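PDB 4XLZ: uncharacterized protein from Pyrococcus furiosus, which is probably an N,N'-diacetylchitobiose deacetylase of carbohydrate esterase family 14, a metal-binding enzyme expected to remove an acetyl group from the chitin disaccharide. Local coordinates for residues Gly49-Ile52 / Lys53-Asp57; Val199-Thr202 / Asp203-Leu207; Ser171-Asp174 / Ile175-Gly178; Asp123-Lys126 / Ile127-Glu131; Glu77-Ser80 / Gly81-Ala85. All coordinates share one frame; numbering follows the deposited sequence.

Contact 1: Gly49-Ile52 / Lys53-Asp57; sequences GGTI and KKLSD
Thr51 and Leu55 stand one helical turn apart, side by side and pointing the same way. Methyl CG2 of Thr51 meets CD1 of Leu55 at 4.0 Å. The threonine torsion (chi1 -57°) sets CG2 opposite the backbone N and leaves OG1 next to that N, where it binds Glu248. Leu55 has CG beside its own backbone N (chi1 -78°), which brings CG back over the Thr51 carbonyl, 3.3 Å from O. The same carbonyl accepts from Leu55 N at 2.8 Å. The OG of Ser56 lies 3.2 Å from Ile52 O; its hydrogen bond goes to Leu99 O. Lys53 NZ bonds Leu98 O and makes a long salt bridge to Asp57 OD1 at 3.9 Å. Lys53 N and Lys54 N bond Gly49 O and Gly50 O, both at 3.0 Å. Ile52 sends its branches off the helix onto Val62 and Tyr64. This is the last part of helix 43-57, the crossover helix of the beta-alpha-beta unit with strands 33-38 and 61-68.

Contact 2: Val199-Thr202 / Asp203-Leu207; sequences VDIT and DLMEL
The carboxylate of Asp203 lies against Thr202, with OD1 4.1 Å from methyl CG2. The second flat group, the carboxylate of Asp200, is gripped twice at OD1. Thr202 OG1 donates to its syn lone pair at 2.8 Å. Thr202 N donates on the anti side at 2.9 Å, 34° out of the carboxylate plane. The hydroxyl sits beside the backbone N of Thr202, so one oxygen can serve both donors and hold the turn. OG1 also accepts from Tyr246 N. Leu204 N bonds Ile201 O at 2.8 Å, but it comes from above the carbonyl plane and the bond is bent. Met205, present as selenomethionine, gives a weak bond from N to Thr202 O at 3.5 Å. Water 1 accepts from Glu206 N at 3.1 Å and donates weakly to the same carbonyl. On the apolar side the Ile201 and Met205 side chains cross obliquely, with Ile201 CD1 4.2 Å from Met205 SE. Met205 then runs on to Arg232 and Thr235 of helix 221-240. The arrangement is an Asx turn leading from strand 197-200 to the N-terminus of helix 205-213, with Leu204 as N-cap.

Contact 3: Ser171-Asp174 / Ile175-Gly178; sequences SNID and IDIG
The amide N of Ile177 is shared by two carbonyls, Ile173 O at 3.0 Å and Asp174 O at 3.2 Å. It is tilted some 20° from the plane of the first and stands well above that of the second, and both bonds are bent. Asn172 O likewise serves two amides. Asp176 N lies in the carbonyl plane at 3.2 Å, while the bond from Ile175 N is weak. The amide of Asn172 and the carboxylate of Asp176 stand almost perpendicular, 79° apart, with ND2 3.5 Å from OD1. ND2 gives its hydrogen bond to Trp106 O of the second subunit. Asp176 OD1 also rests on CD1 of Ile173 at 3.3 Å. Ile177 places CG1 between its backbone N and carbonyl carbon (chi1 61°), which tucks CG1 over Asp174 O at 3.3 Å. Its other branch, CG2, meets CG2 of Ile173 at 4.2 Å. The polar end of Asp174 serves the assembly: OD2 forms a salt bridge with Lys126 of the second subunit. Helix 172-176 ends in a Schellman motif: Gly178 N bonds Ile175 O, and Leu179 N returns to Asp174 O. Gly178 is C-prime, at a positive phi where a side chain would strike the preceding carbonyl.

Contact 4: Asp123-Lys126 / Ile127-Glu131; sequences DLVK and IIRKE
Val125 and Arg129 lie side by side one turn apart and point the same way. Methyl CG1 of Val125 sits over one face of the guanidinium, 3.2 Å above its plane and toward the rim, with NE and CZ both at 3.3 Å. The torsions of both residues make this possible. Val125 has CG1 opposite its backbone N (chi1 167°). Arg129 has CG beside its own N (chi1 -72°), and from there the chain runs straight to NE. Its CG also passes 3.3 Å from Val125 O, the carbonyl that accepts from Arg129 N at 2.8 Å. Ile128 repeats the pattern, with CG1 3.2 Å from Leu124 O, and Ile127 does so with CG1 3.5 Å from Asp123 O.

The next shell fixes the rotation of the guanidinium. NE bonds Ser165 O, NH1 bonds Phe170 O, and NH2 bonds Ser171 O and makes a salt bridge to Asp174 OD1. A leucine in place of Arg129 would probably leave Asp174 OD1 without this charged mate and take a donor from the carbonyls of Ser165, Phe170 and Ser171. Such bonding on every nitrogen is consistent with a charged group that can stay buried.

Helix 118-131 packs against strands 61-68 and 103-109, helix 149-164 and the second subunit. Leu124 and Ile127 pack on Ile65 of strand 61-68, and Ile127 also on Tyr105 and Leu107 of strand 103-109. Val125 and Ile128 turn to helix 149-164, while Lys126 and Ile127 meet Ile173 of the second subunit.

Contact 5: Glu77-Ser80 / Gly81-Ala85; sequences EKLS and GHELA
Leu79 lies crosswise to two side chains of the first helical turn, at about a right angle to each. Its CD1 rests against Glu83, 3.8 Å from CB and about as far from CG, CD and OE1. Its CD2 meets CD1 of Leu84 at 3.9 Å. The glutamate has CG opposite its backbone N and an extended chain, so its aliphatic part passes across the leucine methyl. Leu84 carries the apolar side on to Thr74 and Gln218.

Ser80 is turned differently. Its OG stands between the backbone N and the carbonyl carbon (chi1 70°), which aims it back into the turn. There it accepts from Glu83 N at 3.1 Å, in a nearly straight bond. This is the N-cap of helix 81-99, and Ser80 O accepts in turn from Leu84 N at 2.9 Å. With an alanine here in place of Ser80, Glu83 N is likely to be left without its capping acceptor and the helix start less firmly fixed. Glu83 reaches back to Ser80 through water 2, which accepts from Ser80 N at 2.9 Å and donates to Glu83 OE1.

Ser80 OG lies 3.8 Å from His82 CB and stands oblique to the His82 ring, which packs edge-to-face with Tyr71. Ser80 and Glu83 touch Leu86 of the fourth subunit. Leu79 O accepts from Asn169 of the fifth subunit and also binds a hexane-1,6-diol, probably from the crystallisation liquor.

In the fold
Along the chain the order is contact 1, contact 5, contact 4, contact 3, contact 2. Contacts 1, 4 and 5 lie on or at the start of helices 43-57, 118-131 and 81-99, in the Rossmann-like part built round the parallel sheet. Contacts 1 and 2 touch, their centres 9 Å apart: Lys53 and Lys54 pack on Leu207 and Leu204, tying the start of helix 205-213 to helix 43-57, and Thr51 meets Val199 of strand 197-200. Contacts 3 and 4 also touch, with centres 11 Å apart. Contact 5 is remote, 30 Å or more from every other centre. Contacts 1 and 2 thus join helix 43-57 to the later chain, while contacts 3, 4 and 5 lie at subunit interfaces.

Contact 1: Gly49-Ile52 / Lys53-Asp57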
loop_
_atom_site.group_PDB
_atom_site.type_symbol
_atom_site.label_atom_id
_atom_site.label_comp_id
_atom_site.label_asym_id
_atom_site.label_seq_id
_atom_site.Cartn_x
_atom_site.Cartn_y
_atom_site.Cartn_z
ATOM N N GLY A 49 -28.480 17.636 11.301
ATOM C CA GLY A 49 -29.769 17.622 10.574
ATOM C C GLY A 49 -30.639 18.903 10.814
ATOM O O GLY A 49 -31.241 19.418 9.847
ATOM N N GLY A 50 -30.682 19.403 12.043
ATOM C CA GLY A 50 -31.403 20.694 12.240
ATOM C C GLY A 50 -30.913 21.867 11.476
ATOM O O GLY A 50 -31.652 22.642 10.830
ATOM N N THR A 51 -29.546 22.028 11.411
ATOM C CA THR A 51 -28.980 23.039 10.647
ATOM C C THR A 51 -29.147 22.876 9.123
ATOM O O THR A 51 -29.320 23.852 8.465
ATOM C CB THR A 51 -27.444 23.162 11.020
ATOM O OG1 THR A 51 -27.314 23.401 12.428
ATOM C CG2 THR A 51 -26.712 24.227 10.244
ATOM N N ILE A 52 -29.082 21.632 8.663
ATOM C CA ILE A 52 -29.324 21.393 7.246
ATOM C C ILE A 52 -30.797 21.861 6.899
ATOM O O ILE A 52 -30.951 22.486 5.863
ATOM C CB ILE A 52 -29.192 19.871 6.945
ATOM C CG1 ILE A 52 -27.666 19.526 6.956
ATOM C CG2 ILE A 52 -29.737 19.555 5.610
ATOM C CD1 ILE A 52 -27.449 18.019 7.063
ATOM N N LYS A 53 -31.732 21.537 7.788
ATOM C CA LYS A 53 -33.133 22.039 7.476
ATOM C C LYS A 53 -33.205 23.552 7.564
ATOM O O LYS A 53 -33.796 24.149 6.659
ATOM C CB LYS A 53 -34.049 21.376 8.468
ATOM C CG LYS A 53 -35.624 21.909 8.254
ATOM C CD LYS A 53 -36.163 21.350 6.949
ATOM C CE LYS A 53 -37.722 21.722 6.543
ATOM N NZ LYS A 53 -37.796 20.769 5.249
ATOM N N LYS A 54 -32.518 24.239 8.497
ATOM C CA LYS A 54 -32.500 25.703 8.527
ATOM C C LYS A 54 -31.935 26.245 7.302
ATOM O O LYS A 54 -32.380 27.227 6.662
ATOM C CB LYS A 54 -31.737 26.235 9.718
ATOM C CG LYS A 54 -32.510 26.074 11.038
ATOM C CD LYS A 54 -31.713 26.892 12.160
ATOM C CE LYS A 54 -32.527 27.533 13.394
ATOM N NZ LYS A 54 -33.822 26.826 13.682
ATOM N N LEU A 55 -30.804 25.636 6.892
ATOM C CA LEU A 55 -30.178 26.159 5.685
ATOM C C LEU A 55 -31.073 25.954 4.462
ATOM O O LEU A 55 -31.258 26.917 3.653
ATOM C CB LEU A 55 -28.801 25.353 5.449
ATOM C CG LEU A 55 -27.631 25.806 6.348
ATOM C CD1 LEU A 55 -26.533 24.678 6.277
ATOM C CD2 LEU A 55 -26.994 27.147 6.140
ATOM N N SER A 56 -31.643 24.771 4.248
ATOM C CA SER A 56 -32.489 24.521 3.066
ATOM C C SER A 56 -33.679 25.550 3.078
ATOM O O SER A 56 -34.012 26.054 2.035
ATOM C CB SER A 56 -33.124 23.126 3.179
ATOM O OG SER A 56 -32.095 22.269 2.858
ATOM N N ASP A 57 -34.198 25.718 4.265
ATOM C CA ASP A 57 -35.431 26.633 4.403
ATOM C C ASP A 57 -35.103 28.006 4.044
ATOM O O ASP A 57 -36.023 28.720 3.571
ATOM C CB ASP A 57 -35.978 26.608 5.864
ATOM C CG ASP A 57 -36.814 25.415 6.179
ATOM O OD1 ASP A 57 -37.236 24.630 5.281
ATOM O OD2 ASP A 57 -37.035 25.243 7.394
#

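Contact 2: Val199-Thr202 / Asp203-Leu207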
loop_
_atom_site.group_PDB
_atom_site.type_symbol
_atom_site.label_atom_id
_atom_site.label_comp_id
_atom_site.label_asym_id
_atom_site.label_seq_id
_atom_site.Cartn_x
_atom_site.Cartn_y
_atom_site.Cartn_z
ATOM N N VAL A 199 -25.948 26.453 16.723
ATOM C CA VAL A 199 -27.201 26.794 16.050
ATOM C C VAL A 199 -28.319 26.251 16.977
ATOM O O VAL A 199 -28.292 25.070 17.400
ATOM C CB VAL A 199 -27.277 26.090 14.738
ATOM C CG1 VAL A 199 -28.683 26.270 14.041
ATOM C CG2 VAL A 199 -26.154 26.649 13.778
ATOM N N ASP A 200 -29.304 27.165 17.291
ATOM C CA ASP A 200 -30.447 26.659 18.104
ATOM C C ASP A 200 -31.382 25.846 17.237
ATOM O O ASP A 200 -31.848 26.373 16.207
ATOM C CB ASP A 200 -31.161 27.940 18.641
ATOM C CG ASP A 200 -32.383 27.567 19.494
ATOM O OD1 ASP A 200 -32.672 26.421 19.737
ATOM O OD2 ASP A 200 -33.047 28.586 19.913
ATOM N N ILE A 201 -31.577 24.577 17.560
ATOM C CA ILE A 201 -32.455 23.727 16.824
ATOM C C ILE A 201 -33.683 23.249 17.640
ATOM O O ILE A 201 -34.320 22.247 17.249
ATOM C CB ILE A 201 -31.772 22.440 16.208
ATOM C CG1 ILE A 201 -31.155 21.639 17.291
ATOM C CG2 ILE A 201 -30.645 22.936 15.188
ATOM C CD1 ILE A 201 -31.069 20.164 16.900
ATOM N N THR A 202 -33.943 24.004 18.714
ATOM C CA THR A 202 -35.018 23.584 19.669
ATOM C C THR A 202 -36.318 23.284 18.908
ATOM O O THR A 202 -36.970 22.226 19.094
ATOM C CB THR A 202 -35.183 24.676 20.688
ATOM O OG1 THR A 202 -34.020 24.766 21.479
ATOM C CG2 THR A 202 -36.352 24.210 21.642
ATOM N N ASP A 203 -36.700 24.151 18.001
ATOM C CA ASP A 203 -38.025 23.874 17.352
ATOM C C ASP A 203 -37.991 22.886 16.190
ATOM O O ASP A 203 -39.030 22.487 15.649
ATOM C CB ASP A 203 -38.583 25.205 16.818
ATOM C CG ASP A 203 -39.019 26.146 17.982
ATOM O OD1 ASP A 203 -39.299 25.640 19.141
ATOM O OD2 ASP A 203 -39.011 27.361 17.691
ATOM N N LEU A 204 -36.764 22.461 15.799
ATOM C CA LEU A 204 -36.611 21.430 14.772
ATOM C C LEU A 204 -36.158 20.114 15.293
ATOM O O LEU A 204 -35.895 19.201 14.511
ATOM C CB LEU A 204 -35.510 21.942 13.789
ATOM C CG LEU A 204 -35.989 23.122 12.959
ATOM C CD1 LEU A 204 -34.820 23.679 12.123
ATOM C CD2 LEU A 204 -37.144 22.673 12.033
HETATM N N MSE A 205 -36.169 19.899 16.616
HETATM C CA MSE A 205 -35.688 18.673 17.146
HETATM C C MSE A 205 -36.516 17.499 16.674
HETATM O O MSE A 205 -36.000 16.392 16.356
HETATM C CB MSE A 205 -35.639 18.767 18.701
HETATM C CG MSE A 205 -35.105 17.519 19.335
HETATM SE SE MSE A 205 -33.226 17.171 18.852
HETATM C CE MSE A 205 -32.808 16.061 20.451
ATOM N N GLU A 206 -37.871 17.573 16.722
ATOM C CA GLU A 206 -38.580 16.407 16.345
ATOM C C GLU A 206 -38.405 16.046 14.840
ATOM O O GLU A 206 -38.394 14.885 14.546
ATOM C CB GLU A 206 -40.136 16.693 16.623
ATOM C CG GLU A 206 -40.413 16.759 18.208
ATOM C CD GLU A 206 -39.980 15.477 19.021
ATOM O OE1 GLU A 206 -39.214 15.707 19.925
ATOM O OE2 GLU A 206 -40.346 14.286 18.716
ATOM N N LEU A 207 -38.291 17.059 13.995
ATOM C CA LEU A 207 -37.989 16.820 12.545
ATOM C C LEU A 207 -36.573 16.124 12.451
ATOM O O LEU A 207 -36.479 15.140 11.675
ATOM C CB LEU A 207 -38.027 18.112 11.790
ATOM C CG LEU A 207 -37.676 17.894 10.276
ATOM C CD1 LEU A 207 -38.616 16.816 9.628
ATOM C CD2 LEU A 207 -37.627 19.226 9.496
HETATM O O HOH W 1 -39.208 20.129 17.755
#

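Contact 3: Ser171-Asp174 / Ile175-Gly178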
loop_
_atom_site.group_PDB
_atom_site.type_symbol
_atom_site.label_atom_id
_atom_site.label_comp_id
_atom_site.label_asym_id
_atom_site.label_seq_id
_atom_site.Cartn_x
_atom_site.Cartn_y
_atom_site.Cartn_z
ATOM N N SER A 171 -4.171 17.205 -8.568
ATOM C CA SER A 171 -5.158 16.612 -9.481
ATOM C C SER A 171 -5.342 17.410 -10.780
ATOM O O SER A 171 -6.409 17.894 -11.117
ATOM C CB SER A 171 -6.466 16.340 -8.716
ATOM O OG SER A 171 -7.151 15.290 -9.367
ATOM N N ASN A 172 -4.205 17.550 -11.477
ATOM C CA ASN A 172 -4.178 18.514 -12.565
ATOM C C ASN A 172 -5.026 18.057 -13.724
ATOM O O ASN A 172 -5.327 18.958 -14.546
ATOM C CB ASN A 172 -2.678 18.792 -13.050
ATOM C CG ASN A 172 -2.051 17.529 -13.710
ATOM O OD1 ASN A 172 -1.889 16.502 -13.051
ATOM N ND2 ASN A 172 -1.963 17.503 -14.989
ATOM N N ILE A 173 -5.452 16.790 -13.885
ATOM C CA ILE A 173 -6.273 16.445 -15.060
ATOM C C ILE A 173 -7.635 17.165 -14.902
ATOM O O ILE A 173 -8.297 17.466 -15.909
ATOM C CB ILE A 173 -6.436 14.949 -15.183
ATOM C CG1 ILE A 173 -5.060 14.343 -15.357
ATOM C CG2 ILE A 173 -7.199 14.598 -16.502
ATOM C CD1 ILE A 173 -4.132 14.966 -16.471
ATOM N N ASP A 174 -8.095 17.495 -13.679
ATOM C CA ASP A 174 -9.341 18.276 -13.524
ATOM C C ASP A 174 -9.217 19.573 -14.293
ATOM O O ASP A 174 -10.158 19.874 -14.985
ATOM C CB ASP A 174 -9.479 18.618 -12.000
ATOM C CG ASP A 174 -10.032 17.517 -11.170
ATOM O OD1 ASP A 174 -10.040 17.747 -9.889
ATOM O OD2 ASP A 174 -10.465 16.438 -11.703
ATOM N N ILE A 175 -8.117 20.293 -14.152
ATOM C CA ILE A 175 -7.971 21.619 -14.744
ATOM C C ILE A 175 -7.917 21.359 -16.232
ATOM O O ILE A 175 -8.596 22.076 -17.023
ATOM C CB ILE A 175 -6.631 22.194 -14.301
ATOM C CG1 ILE A 175 -6.684 22.973 -12.982
ATOM C CG2 ILE A 175 -6.160 23.338 -15.211
ATOM C CD1 ILE A 175 -7.296 22.243 -11.746
ATOM N N ASP A 176 -7.280 20.250 -16.671
ATOM C CA ASP A 176 -7.228 19.983 -18.129
ATOM C C ASP A 176 -8.550 19.674 -18.773
ATOM O O ASP A 176 -8.680 19.818 -20.013
ATOM C CB ASP A 176 -6.296 18.789 -18.459
ATOM C CG ASP A 176 -4.865 19.027 -17.984
ATOM O OD1 ASP A 176 -4.186 18.072 -17.653
ATOM O OD2 ASP A 176 -4.414 20.172 -17.814
ATOM N N ILE A 177 -9.532 19.168 -18.036
ATOM C CA ILE A 177 -10.872 18.867 -18.590
ATOM C C ILE A 177 -11.862 19.940 -18.231
ATOM O O ILE A 177 -13.047 19.746 -18.527
ATOM C CB ILE A 177 -11.436 17.539 -18.192
ATOM C CG1 ILE A 177 -11.638 17.384 -16.636
ATOM C CG2 ILE A 177 -10.421 16.399 -18.568
ATOM C CD1 ILE A 177 -12.715 16.375 -16.257
ATOM N N GLY A 178 -11.429 21.052 -17.658
ATOM C CA GLY A 178 -12.269 22.251 -17.493
ATOM C C GLY A 178 -12.837 22.460 -16.098
ATOM O O GLY A 178 -13.669 23.389 -15.831
#

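Contact 4: Asp123-Lys126 / Ile127-Glu131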
loop_
_atom_site.group_PDB
_atom_site.type_symbol
_atom_site.label_atom_id
_atom_site.label_comp_id
_atom_site.label_asym_id
_atom_site.label_seq_id
_atom_site.Cartn_x
_atom_site.Cartn_y
_atom_site.Cartn_z
ATOM N N ASP A 123 -11.157 12.457 -5.295
ATOM C CA ASP A 123 -12.641 12.370 -5.482
ATOM C C ASP A 123 -13.301 13.649 -4.874
ATOM O O ASP A 123 -14.205 14.293 -5.453
ATOM C CB ASP A 123 -13.173 11.206 -4.647
ATOM C CG ASP A 123 -12.900 9.904 -5.235
ATOM O OD1 ASP A 123 -12.671 9.794 -6.504
ATOM O OD2 ASP A 123 -12.864 8.933 -4.402
ATOM N N LEU A 124 -12.875 14.053 -3.651
ATOM C CA LEU A 124 -13.440 15.232 -2.982
ATOM C C LEU A 124 -13.144 16.465 -3.785
ATOM O O LEU A 124 -13.982 17.334 -3.961
ATOM C CB LEU A 124 -12.949 15.380 -1.533
ATOM C CG LEU A 124 -13.431 14.213 -0.669
ATOM C CD1 LEU A 124 -12.864 14.512 0.758
ATOM C CD2 LEU A 124 -14.980 14.153 -0.562
ATOM N N VAL A 125 -11.875 16.653 -4.236
ATOM C CA VAL A 125 -11.475 17.864 -4.994
ATOM C C VAL A 125 -12.271 17.860 -6.329
ATOM O O VAL A 125 -12.665 19.012 -6.678
ATOM C CB VAL A 125 -10.009 17.771 -5.236
ATOM C CG1 VAL A 125 -9.548 18.819 -6.304
ATOM C CG2 VAL A 125 -9.240 18.060 -3.913
ATOM N N LYS A 126 -12.538 16.756 -6.974
ATOM C CA LYS A 126 -13.307 16.818 -8.269
ATOM C C LYS A 126 -14.699 17.373 -7.974
ATOM O O LYS A 126 -15.211 18.252 -8.685
ATOM C CB LYS A 126 -13.469 15.353 -8.746
ATOM C CG LYS A 126 -14.169 15.307 -10.109
ATOM C CD LYS A 126 -13.830 13.944 -10.960
ATOM C CE LYS A 126 -14.417 12.847 -10.334
ATOM N NZ LYS A 126 -13.704 11.636 -11.082
ATOM N N ILE A 127 -15.339 16.933 -6.881
ATOM C CA ILE A 127 -16.716 17.428 -6.602
ATOM C C ILE A 127 -16.660 18.799 -6.140
ATOM O O ILE A 127 -17.550 19.653 -6.519
ATOM C CB ILE A 127 -17.308 16.524 -5.506
ATOM C CG1 ILE A 127 -17.506 15.097 -6.060
ATOM C CG2 ILE A 127 -18.735 17.097 -5.102
ATOM C CD1 ILE A 127 -17.757 13.983 -4.974
ATOM N N ILE A 128 -15.722 19.272 -5.297
ATOM C CA ILE A 128 -15.626 20.625 -4.887
ATOM C C ILE A 128 -15.426 21.540 -6.108
ATOM O O ILE A 128 -16.008 22.619 -6.096
ATOM C CB ILE A 128 -14.466 20.789 -3.805
ATOM C CG1 ILE A 128 -14.951 20.027 -2.527
ATOM C CG2 ILE A 128 -14.168 22.260 -3.485
ATOM C CD1 ILE A 128 -13.782 19.913 -1.489
ATOM N N ARG A 129 -14.532 21.119 -6.993
ATOM C CA ARG A 129 -14.284 22.005 -8.136
ATOM C C ARG A 129 -15.498 21.982 -9.025
ATOM O O ARG A 129 -15.761 23.092 -9.623
ATOM C CB ARG A 129 -13.076 21.539 -8.893
ATOM C CG ARG A 129 -11.775 21.803 -8.125
ATOM C CD ARG A 129 -10.634 21.112 -8.937
ATOM N NE ARG A 129 -9.330 21.500 -8.248
ATOM C CZ ARG A 129 -8.132 20.892 -8.500
ATOM N NH1 ARG A 129 -7.035 21.396 -7.922
ATOM N NH2 ARG A 129 -8.095 19.792 -9.278
ATOM N N LYS A 130 -16.231 20.918 -9.166
ATOM C CA LYS A 130 -17.481 20.941 -10.038
ATOM C C LYS A 130 -18.542 21.830 -9.389
ATOM O O LYS A 130 -19.164 22.685 -10.072
ATOM C CB LYS A 130 -17.986 19.544 -10.168
ATOM C CG LYS A 130 -19.326 19.471 -10.959
ATOM C CD LYS A 130 -19.220 19.746 -12.418
ATOM C CE LYS A 130 -20.763 19.762 -13.000
ATOM N NZ LYS A 130 -20.524 19.815 -14.502
ATOM N N GLU A 131 -18.758 21.676 -8.074
ATOM C CA GLU A 131 -19.915 22.327 -7.467
ATOM C C GLU A 131 -19.590 23.706 -7.004
ATOM O O GLU A 131 -20.555 24.540 -6.806
ATOM C CB GLU A 131 -20.429 21.439 -6.283
ATOM C CG GLU A 131 -21.091 20.170 -6.698
ATOM C CD GLU A 131 -22.515 20.317 -7.310
ATOM O OE1 GLU A 131 -23.011 19.292 -7.696
ATOM O OE2 GLU A 131 -22.986 21.505 -7.342
#

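Contact 5: Glu77-Ser80 / Gly81-Ala85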
loop_
_atom_site.group_PDB
_atom_site.type_symbol
_atom_site.label_atom_id
_atom_site.label_comp_id
_atom_site.label_asym_id
_atom_site.label_seq_id
_atom_site.Cartn_x
_atom_site.Cartn_y
_atom_site.Cartn_z
ATOM N N GLU A 77 -27.065 -11.880 10.770
ATOM C CA GLU A 77 -26.239 -12.815 9.964
ATOM C C GLU A 77 -26.918 -13.144 8.588
ATOM O O GLU A 77 -26.216 -13.605 7.653
ATOM C CB GLU A 77 -25.933 -14.164 10.669
ATOM C CG GLU A 77 -24.656 -14.173 11.595
ATOM C CD GLU A 77 -24.434 -15.530 12.273
ATOM O OE1 GLU A 77 -24.560 -15.559 13.521
ATOM O OE2 GLU A 77 -24.246 -16.554 11.554
ATOM N N LYS A 78 -28.221 -12.855 8.456
ATOM C CA LYS A 78 -28.828 -13.146 7.118
ATOM C C LYS A 78 -28.798 -11.927 6.176
ATOM O O LYS A 78 -29.305 -12.040 5.013
ATOM C CB LYS A 78 -30.282 -13.668 7.266
ATOM C CG LYS A 78 -30.303 -15.177 7.829
ATOM C CD LYS A 78 -31.738 -15.561 8.413
ATOM C CE LYS A 78 -32.564 -14.313 8.954
ATOM N NZ LYS A 78 -32.048 -13.628 10.230
ATOM N N LEU A 79 -28.334 -10.767 6.619
ATOM C CA LEU A 79 -28.437 -9.591 5.723
ATOM C C LEU A 79 -27.022 -9.310 5.170
ATOM O O LEU A 79 -26.162 -8.888 6.001
ATOM C CB LEU A 79 -28.877 -8.436 6.521
ATOM C CG LEU A 79 -29.035 -7.129 5.770
ATOM C CD1 LEU A 79 -30.025 -7.323 4.574
ATOM C CD2 LEU A 79 -29.478 -5.959 6.645
ATOM N N SER A 80 -26.868 -9.453 3.869
ATOM C CA SER A 80 -25.497 -9.242 3.291
ATOM C C SER A 80 -25.261 -7.735 3.358
ATOM O O SER A 80 -26.146 -6.866 3.350
ATOM C CB SER A 80 -25.456 -9.750 1.850
ATOM O OG SER A 80 -26.223 -8.930 0.971
ATOM N N GLY A 81 -23.950 -7.395 3.247
ATOM C CA GLY A 81 -23.636 -5.962 3.161
ATOM C C GLY A 81 -24.095 -5.256 1.891
ATOM O O GLY A 81 -24.367 -4.092 1.861
ATOM N N HIS A 82 -24.154 -6.070 0.836
ATOM C CA HIS A 82 -24.655 -5.543 -0.435
ATOM C C HIS A 82 -26.140 -5.094 -0.334
ATOM O O HIS A 82 -26.512 -3.976 -0.750
ATOM C CB HIS A 82 -24.553 -6.576 -1.551
ATOM C CG HIS A 82 -23.195 -7.153 -1.711
ATOM N ND1 HIS A 82 -22.114 -6.346 -2.021
ATOM C CD2 HIS A 82 -22.728 -8.411 -1.648
ATOM C CE1 HIS A 82 -21.052 -7.100 -2.108
ATOM N NE2 HIS A 82 -21.360 -8.351 -1.900
ATOM N N GLU A 83 -26.909 -6.044 0.238
ATOM C CA GLU A 83 -28.292 -5.674 0.495
ATOM C C GLU A 83 -28.480 -4.506 1.439
ATOM O O GLU A 83 -29.245 -3.571 1.189
ATOM C CB GLU A 83 -29.143 -6.871 0.921
ATOM C CG GLU A 83 -30.665 -6.510 0.919
ATOM C CD GLU A 83 -31.567 -7.772 1.116
ATOM O OE1 GLU A 83 -31.043 -8.907 1.280
ATOM O OE2 GLU A 83 -32.845 -7.502 1.059
ATOM N N LEU A 84 -27.669 -4.475 2.537
ATOM C CA LEU A 84 -27.699 -3.349 3.463
ATOM C C LEU A 84 -27.411 -2.057 2.750
ATOM O O LEU A 84 -27.991 -1.020 2.951
ATOM C CB LEU A 84 -26.783 -3.622 4.628
ATOM C CG LEU A 84 -26.775 -2.495 5.568
ATOM C CD1 LEU A 84 -28.220 -2.259 6.264
ATOM C CD2 LEU A 84 -25.818 -2.909 6.742
ATOM N N ALA A 85 -26.336 -2.079 1.896
ATOM C CA ALA A 85 -25.994 -0.828 1.267
ATOM C C ALA A 85 -27.102 -0.261 0.362
ATOM O O ALA A 85 -27.332 0.944 0.318
ATOM C CB ALA A 85 -24.665 -1.070 0.404
HETATM O O HOH W 2 -28.894 -10.040 1.856
#